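Hypothetical Thioesterase Protein SP_1851 (Streptococcus pneumoniae serotype 4, PDB 4XY5) is a putative PaaI-type thioesterase of the hot-dog fold that probably hydrolyses acyl-CoA thioesters. Local coordinates at residues K33-N36 and S37-N40; S13-E16 and N17-I20; G113-V116 and C117-T120. The protein carries 1 engineered substitution. One frame throughout, in Å; residues are numbered along the deposited sequence.

Interaction 1 of 3, residues K33-N36 and S37-N40; sequences KVVN and SSLN
Val-35 and Ser-38 hold each other at two points where the chain leaves strand 27-33 and winds into a short 3-10 turn. The backbone N of Val-35 gives a nearly straight hydrogen bond (N-H...O 167°) to Ser-38 OG at 3.0 Å, and Ser-38 N returns one to Val-35 O at 2.9 Å. With its OG swung to the side of its own backbone N (chi1 -46°), Ser-38 reaches back over the turn to meet the valine. A second turn bond follows, Leu-39 N to Asn-36 O at 3.2 Å. The tight part lies beside them: Val-34 CG1 sits 3.7 Å from Ser-38 CB and 3.8 Å from Leu-39 CD2, the two branched side chains crossing at about a right angle. The other side is looser. Asn-36 is exposed, and its OD1 comes no nearer than 4.0 Å to Leu-39 CD1. Val-34 and Ser-38 both touch Tyr-49 of helix 47-64, while backbone bonds tie Val-34 to Asp-85 and Asp-86, ahead of strand 87-97, and Ser-38 to His-46, just before the helix.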
loop_
_atom_site.group_PDB
_atom_site.type_symbol
_atom_site.label_atom_id
_atom_site.label_comp_id
_atom_site.label_asym_id
_atom_site.label_seq_id
_atom_site.Cartn_x
_atom_site.Cartn_y
_atom_site.Cartn_z
ATOM N N LYS A 33 4.991 22.593 -12.997
ATOM C CA LYS A 33 3.773 23.384 -12.941
ATOM C C LYS A 33 2.599 22.588 -13.474
ATOM O O LYS A 33 2.688 22.022 -14.561
ATOM C CB LYS A 33 3.907 24.679 -13.751
ATOM C CG LYS A 33 2.755 25.645 -13.475
ATOM C CD LYS A 33 2.891 26.932 -14.265
ATOM C CE LYS A 33 2.770 26.673 -15.744
ATOM N NZ LYS A 33 2.795 27.944 -16.514
ATOM N N VAL A 34 1.509 22.565 -12.708
ATOM C CA VAL A 34 0.293 21.855 -13.097
ATOM C C VAL A 34 -0.341 22.558 -14.300
ATOM O O VAL A 34 -0.542 23.774 -14.287
ATOM C CB VAL A 34 -0.710 21.778 -11.932
ATOM C CG1 VAL A 34 -1.941 20.977 -12.320
ATOM C CG2 VAL A 34 -0.050 21.156 -10.701
ATOM N N VAL A 35 -0.624 21.792 -15.349
ATOM C CA VAL A 35 -1.194 22.347 -16.570
ATOM C C VAL A 35 -2.457 21.566 -16.928
ATOM O O VAL A 35 -2.852 20.645 -16.195
ATOM C CB VAL A 35 -0.176 22.327 -17.738
ATOM C CG1 VAL A 35 0.930 23.347 -17.483
ATOM C CG2 VAL A 35 0.420 20.939 -17.929
ATOM N N ASN A 36 -3.115 21.927 -18.024
ATOM C CA ASN A 36 -4.397 21.290 -18.328
ATOM C C ASN A 36 -4.293 19.781 -18.507
ATOM O O ASN A 36 -5.199 19.044 -18.128
ATOM C CB ASN A 36 -5.036 21.898 -19.591
ATOM C CG ASN A 36 -6.461 21.397 -19.817
ATOM O OD1 ASN A 36 -7.382 21.774 -19.089
ATOM N ND2 ASN A 36 -6.646 20.546 -20.815
ATOM N N SER A 37 -3.191 19.317 -19.079
ATOM C CA SER A 37 -3.038 17.885 -19.339
ATOM C C SER A 37 -2.808 17.109 -18.032
ATOM O O SER A 37 -2.831 15.877 -18.024
ATOM C CB SER A 37 -1.882 17.631 -20.309
ATOM O OG SER A 37 -0.651 18.084 -19.772
ATOM N N SER A 38 -2.596 17.844 -16.944
ATOM C CA SER A 38 -2.369 17.249 -15.629
ATOM C C SER A 38 -3.672 16.874 -14.933
ATOM O O SER A 38 -3.651 16.149 -13.958
ATOM C CB SER A 38 -1.602 18.213 -14.716
ATOM O OG SER A 38 -0.494 18.815 -15.367
ATOM N N LEU A 39 -4.799 17.395 -15.418
ATOM C CA LEU A 39 -6.037 17.401 -14.636
ATOM C C LEU A 39 -6.958 16.205 -14.911
ATOM O O LEU A 39 -6.837 15.545 -15.939
ATOM C CB LEU A 39 -6.816 18.702 -14.908
ATOM C CG LEU A 39 -6.053 20.020 -14.733
ATOM C CD1 LEU A 39 -6.929 21.222 -15.152
ATOM C CD2 LEU A 39 -5.569 20.175 -13.297
ATOM N N ASN A 40 -7.877 15.949 -13.983
ATOM C CA ASN A 40 -8.918 14.944 -14.181
ATOM C C ASN A 40 -10.247 15.606 -14.544
ATOM O O ASN A 40 -10.283 16.814 -14.790
ATOM C CB ASN A 40 -9.077 14.065 -12.933
ATOM C CG ASN A 40 -9.444 14.856 -11.676
ATOM O OD1 ASN A 40 -10.040 15.923 -11.739
ATOM N ND2 ASN A 40 -9.091 14.310 -10.515
#

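Interaction 2 of 3, residues S13-E16 and N17-I20; sequences SAFE and NYEI
Phe-15 turns the chain with a left-handed backbone (phi 70°), Glu-16 follows in a helical conformation, and Asn-17 and Tyr-18 are extended again, leading into strand 19-24. This bend, between strands 12-14 and 19-24, lies against the long helix of the hot-dog fold, and across it the two rings form an offset edge-to-face pair, with centroids 5.8 Å apart and planes at 82°: the edge of Phe-15 is directed at the face of Tyr-18. The touching atom is Phe-15 CD1, which lies 3.8 Å from Tyr-18 CB and 4.0 Å from Tyr-18 CG; the methylene sits at the phenylalanine's edge, near the ring plane. Tyr-18 carries its ring between backbone N and carbonyl carbon (chi1 67°), which brings it back over the bend toward Phe-15. The pair belongs to a subunit interface. Phe-9 of the second subunit stacks on Tyr-18, meets Phe-15 edge-to-face, and its backbone N is hydrogen-bonded to Tyr-18 OH; Ser-13 and Ala-14 join an antiparallel ladder with a strand of that same subunit. On the inner side Phe-15 packs against Leu-53, Gln-56 and Ile-57 of helix 47-64. Asn-17 uses OD1 to accept the backbone N-H of Lys-33, at the end of strand 27-33. The exposed Glu-16 reaches back, and its OE1 takes a weak hydrogen bond from the buried Ser-13 OG at 3.3 Å.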
loop_
_atom_site.group_PDB
_atom_site.type_symbol
_atom_site.label_atom_id
_atom_site.label_comp_id
_atom_site.label_asym_id
_atom_site.label_seq_id
_atom_site.Cartn_x
_atom_site.Cartn_y
_atom_site.Cartn_z
ATOM N N SER A 13 -1.004 13.575 -18.972
ATOM C CA SER A 13 0.416 13.670 -19.216
ATOM C C SER A 13 1.149 14.207 -17.986
ATOM O O SER A 13 0.569 14.921 -17.179
ATOM C CB SER A 13 0.677 14.567 -20.437
ATOM O OG SER A 13 2.060 14.611 -20.724
ATOM N N ALA A 14 2.421 13.849 -17.852
ATOM C CA ALA A 14 3.238 14.305 -16.723
ATOM C C ALA A 14 4.624 14.691 -17.203
ATOM O O ALA A 14 5.193 14.001 -18.044
ATOM C CB ALA A 14 3.330 13.208 -15.653
ATOM N N PHE A 15 5.162 15.784 -16.662
ATOM C CA PHE A 15 6.464 16.339 -17.056
ATOM C C PHE A 15 6.504 16.961 -18.452
ATOM O O PHE A 15 7.486 16.805 -19.182
ATOM C CB PHE A 15 7.562 15.285 -16.946
ATOM C CG PHE A 15 7.778 14.790 -15.530
ATOM C CD1 PHE A 15 8.502 15.554 -14.626
ATOM C CD2 PHE A 15 7.236 13.584 -15.113
ATOM C CE1 PHE A 15 8.700 15.120 -13.324
ATOM C CE2 PHE A 15 7.429 13.135 -13.812
ATOM C CZ PHE A 15 8.160 13.902 -12.916
ATOM N N GLU A 16 5.456 17.692 -18.802
ATOM C CA GLU A 16 5.507 18.555 -19.978
ATOM C C GLU A 16 6.437 19.735 -19.703
ATOM O O GLU A 16 6.999 20.331 -20.626
ATOM C CB GLU A 16 4.105 19.026 -20.355
ATOM C CG GLU A 16 3.222 17.876 -20.812
ATOM C CD GLU A 16 1.962 18.319 -21.524
ATOM O OE1 GLU A 16 1.336 17.462 -22.182
ATOM O OE2 GLU A 16 1.588 19.507 -21.417
ATOM N N ASN A 17 6.596 20.050 -18.420
ATOM C CA ASN A 17 7.594 21.007 -17.949
ATOM C C ASN A 17 8.142 20.476 -16.635
ATOM O O ASN A 17 7.437 19.761 -15.934
ATOM C CB ASN A 17 6.998 22.402 -17.742
ATOM C CG ASN A 17 6.026 22.462 -16.572
ATOM O OD1 ASN A 17 6.432 22.625 -15.404
ATOM N ND2 ASN A 17 4.730 22.328 -16.871
ATOM N N TYR A 18 9.382 20.827 -16.305
ATOM C CA TYR A 18 9.951 20.474 -14.998
ATOM C C TYR A 18 11.295 21.164 -14.813
ATOM O O TYR A 18 11.913 21.599 -15.783
ATOM C CB TYR A 18 10.117 18.953 -14.836
ATOM C CG TYR A 18 11.141 18.314 -15.751
ATOM C CD1 TYR A 18 12.475 18.193 -15.366
ATOM C CD2 TYR A 18 10.769 17.823 -17.007
ATOM C CE1 TYR A 18 13.416 17.605 -16.216
ATOM C CE2 TYR A 18 11.696 17.235 -17.850
ATOM C CZ TYR A 18 13.011 17.134 -17.456
ATOM O OH TYR A 18 13.919 16.547 -18.307
ATOM N N GLU A 19 11.719 21.278 -13.557
ATOM C CA GLU A 19 13.043 21.759 -13.200
ATOM C C GLU A 19 13.642 20.801 -12.191
ATOM O O GLU A 19 13.037 20.570 -11.154
ATOM C CB GLU A 19 12.975 23.166 -12.598
ATOM C CG GLU A 19 12.409 24.227 -13.530
ATOM C CD GLU A 19 13.418 24.673 -14.559
ATOM O OE1 GLU A 19 14.614 24.339 -14.388
ATOM O OE2 GLU A 19 13.014 25.348 -15.536
ATOM N N ILE A 20 14.809 20.236 -12.487
ATOM C CA ILE A 20 15.522 19.430 -11.495
ATOM C C ILE A 20 16.389 20.356 -10.648
ATOM O O ILE A 20 17.387 20.907 -11.126
ATOM C CB ILE A 20 16.411 18.343 -12.134
ATOM C CG1 ILE A 20 15.603 17.482 -13.106
ATOM C CG2 ILE A 20 17.049 17.472 -11.064
ATOM C CD1 ILE A 20 16.437 16.425 -13.801
#

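Interaction 3 of 3, residues G113-V116 and C117-T120; sequences GRNV and CKAT
A classic beta bulge near the start of strand 115-127 brings Asn-115 and Lys-118 together on one side of the chain. Val-116 and Cys-117 both lie opposite Ile-108 of strand 101-109, with backbone bonds from each to that residue, and the negative psi of Val-116 (-51°) supplies the kink. The extra residue breaks the usual alternation, and Val-116 and Cys-117 consequently both pack on Leu-50 of helix 47-64. This is the inner face of the hot-dog fold, where the curved antiparallel sheet wraps the long helix. On the other side, Lys-118 does the reaching. Its chain bends at the second torsion (chi2 -63°) and doubles back along the strand, crossing the asparagine side chain at about a right angle. The last methylene, CE, rests 3.5 Å from both CB and CG of Asn-115, while NZ makes a weak hydrogen bond to Asn-115 OD1 at 3.0 Å. The stronger partner of this ammonium is the backbone O of Ile-108, on the neighbouring strand of the hairpin, so NZ is shared by a main-chain oxygen and, only weakly, by the asparagine's amide oxygen; Val-95 of the third subunit packs on Asn-115.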
loop_
_atom_site.group_PDB
_atom_site.type_symbol
_atom_site.label_atom_id
_atom_site.label_comp_id
_atom_site.label_asym_id
_atom_site.label_seq_id
_atom_site.Cartn_x
_atom_site.Cartn_y
_atom_site.Cartn_z
ATOM N N GLY A 113 3.463 25.527 0.395
ATOM C CA GLY A 113 4.023 24.609 1.371
ATOM C C GLY A 113 3.022 23.606 1.915
ATOM O O GLY A 113 3.303 22.892 2.884
ATOM N N ARG A 114 1.845 23.543 1.299
ATOM C CA ARG A 114 0.826 22.592 1.721
ATOM C C ARG A 114 1.118 21.198 1.169
ATOM O O ARG A 114 1.528 21.060 0.023
ATOM C CB ARG A 114 -0.565 23.045 1.270
ATOM C CG ARG A 114 -0.966 24.440 1.729
ATOM C CD ARG A 114 -0.725 24.626 3.216
ATOM N NE ARG A 114 -1.431 23.639 4.031
ATOM C CZ ARG A 114 -2.728 23.687 4.320
ATOM N NH1 ARG A 114 -3.481 24.674 3.853
ATOM N NH2 ARG A 114 -3.274 22.743 5.076
ATOM N N ASN A 115 0.896 20.168 1.981
ATOM C CA ASN A 115 1.100 18.785 1.545
ATOM C C ASN A 115 0.047 18.313 0.548
ATOM O O ASN A 115 -1.140 18.323 0.853
ATOM C CB ASN A 115 1.103 17.844 2.757
ATOM C CG ASN A 115 2.321 18.026 3.631
ATOM O OD1 ASN A 115 3.386 18.423 3.163
ATOM N ND2 ASN A 115 2.168 17.737 4.915
ATOM N N VAL A 116 0.479 17.875 -0.636
ATOM C CA VAL A 116 -0.455 17.388 -1.654
ATOM C C VAL A 116 -0.608 15.854 -1.636
ATOM O O VAL A 116 -1.734 15.328 -1.604
ATOM C CB VAL A 116 -0.010 17.860 -3.052
ATOM C CG1 VAL A 116 -0.933 17.314 -4.135
ATOM C CG2 VAL A 116 -0.005 19.376 -3.091
ATOM N N CYS A 117 0.506 15.131 -1.655
ATOM C CA CYS A 117 0.435 13.668 -1.585
ATOM C C CYS A 117 1.777 13.110 -1.110
ATOM O O CYS A 117 2.779 13.815 -1.136
ATOM C CB CYS A 117 0.035 13.071 -2.940
ATOM S SG CYS A 117 1.252 13.329 -4.261
ATOM N N LYS A 118 1.771 11.861 -0.639
ATOM C CA LYS A 118 2.964 11.197 -0.112
ATOM C C LYS A 118 2.960 9.773 -0.632
ATOM O O LYS A 118 1.920 9.128 -0.639
ATOM C CB LYS A 118 2.981 11.190 1.428
ATOM C CG LYS A 118 2.596 12.501 2.086
ATOM C CD LYS A 118 3.578 13.594 1.746
ATOM C CE LYS A 118 2.984 14.961 2.019
ATOM N NZ LYS A 118 3.714 16.032 1.315
ATOM N N ALA A 119 4.105 9.268 -1.080
ATOM C CA ALA A 119 4.126 7.912 -1.613
ATOM C C ALA A 119 5.367 7.186 -1.154
ATOM O O ALA A 119 6.357 7.814 -0.815
ATOM C CB ALA A 119 4.059 7.931 -3.137
ATOM N N THR A 120 5.306 5.858 -1.129
ATOM C CA THR A 120 6.470 5.066 -0.784
ATOM C C THR A 120 6.654 4.032 -1.869
ATOM O O THR A 120 5.704 3.344 -2.250
ATOM C CB THR A 120 6.309 4.396 0.597
ATOM O OG1 THR A 120 6.244 5.420 1.594
ATOM C CG2 THR A 120 7.478 3.479 0.900
#

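How the interactions relate
Along the chain interaction 2 comes first, then interaction 1, with interaction 3 far later. The first two are neighbours, centres 11 Å apart, and touch directly: Ser-13 N and Ser-37 O make a probable backbone hydrogen bond at 3.1 Å, and Val-35 packs on Glu-16 and Asn-17. Together they join the N-terminal segment to the loop beyond strand 27-33. Interaction 3 stands apart, its centre about 17 Å from each of the others, but strands 19-24 and 115-127 belong to the same antiparallel sheet, and all three regions place side chains on helix 47-64. Interaction 2 meets the second subunit and interaction 3 the third, so both lie at contacts between chains of the four-chain assembly.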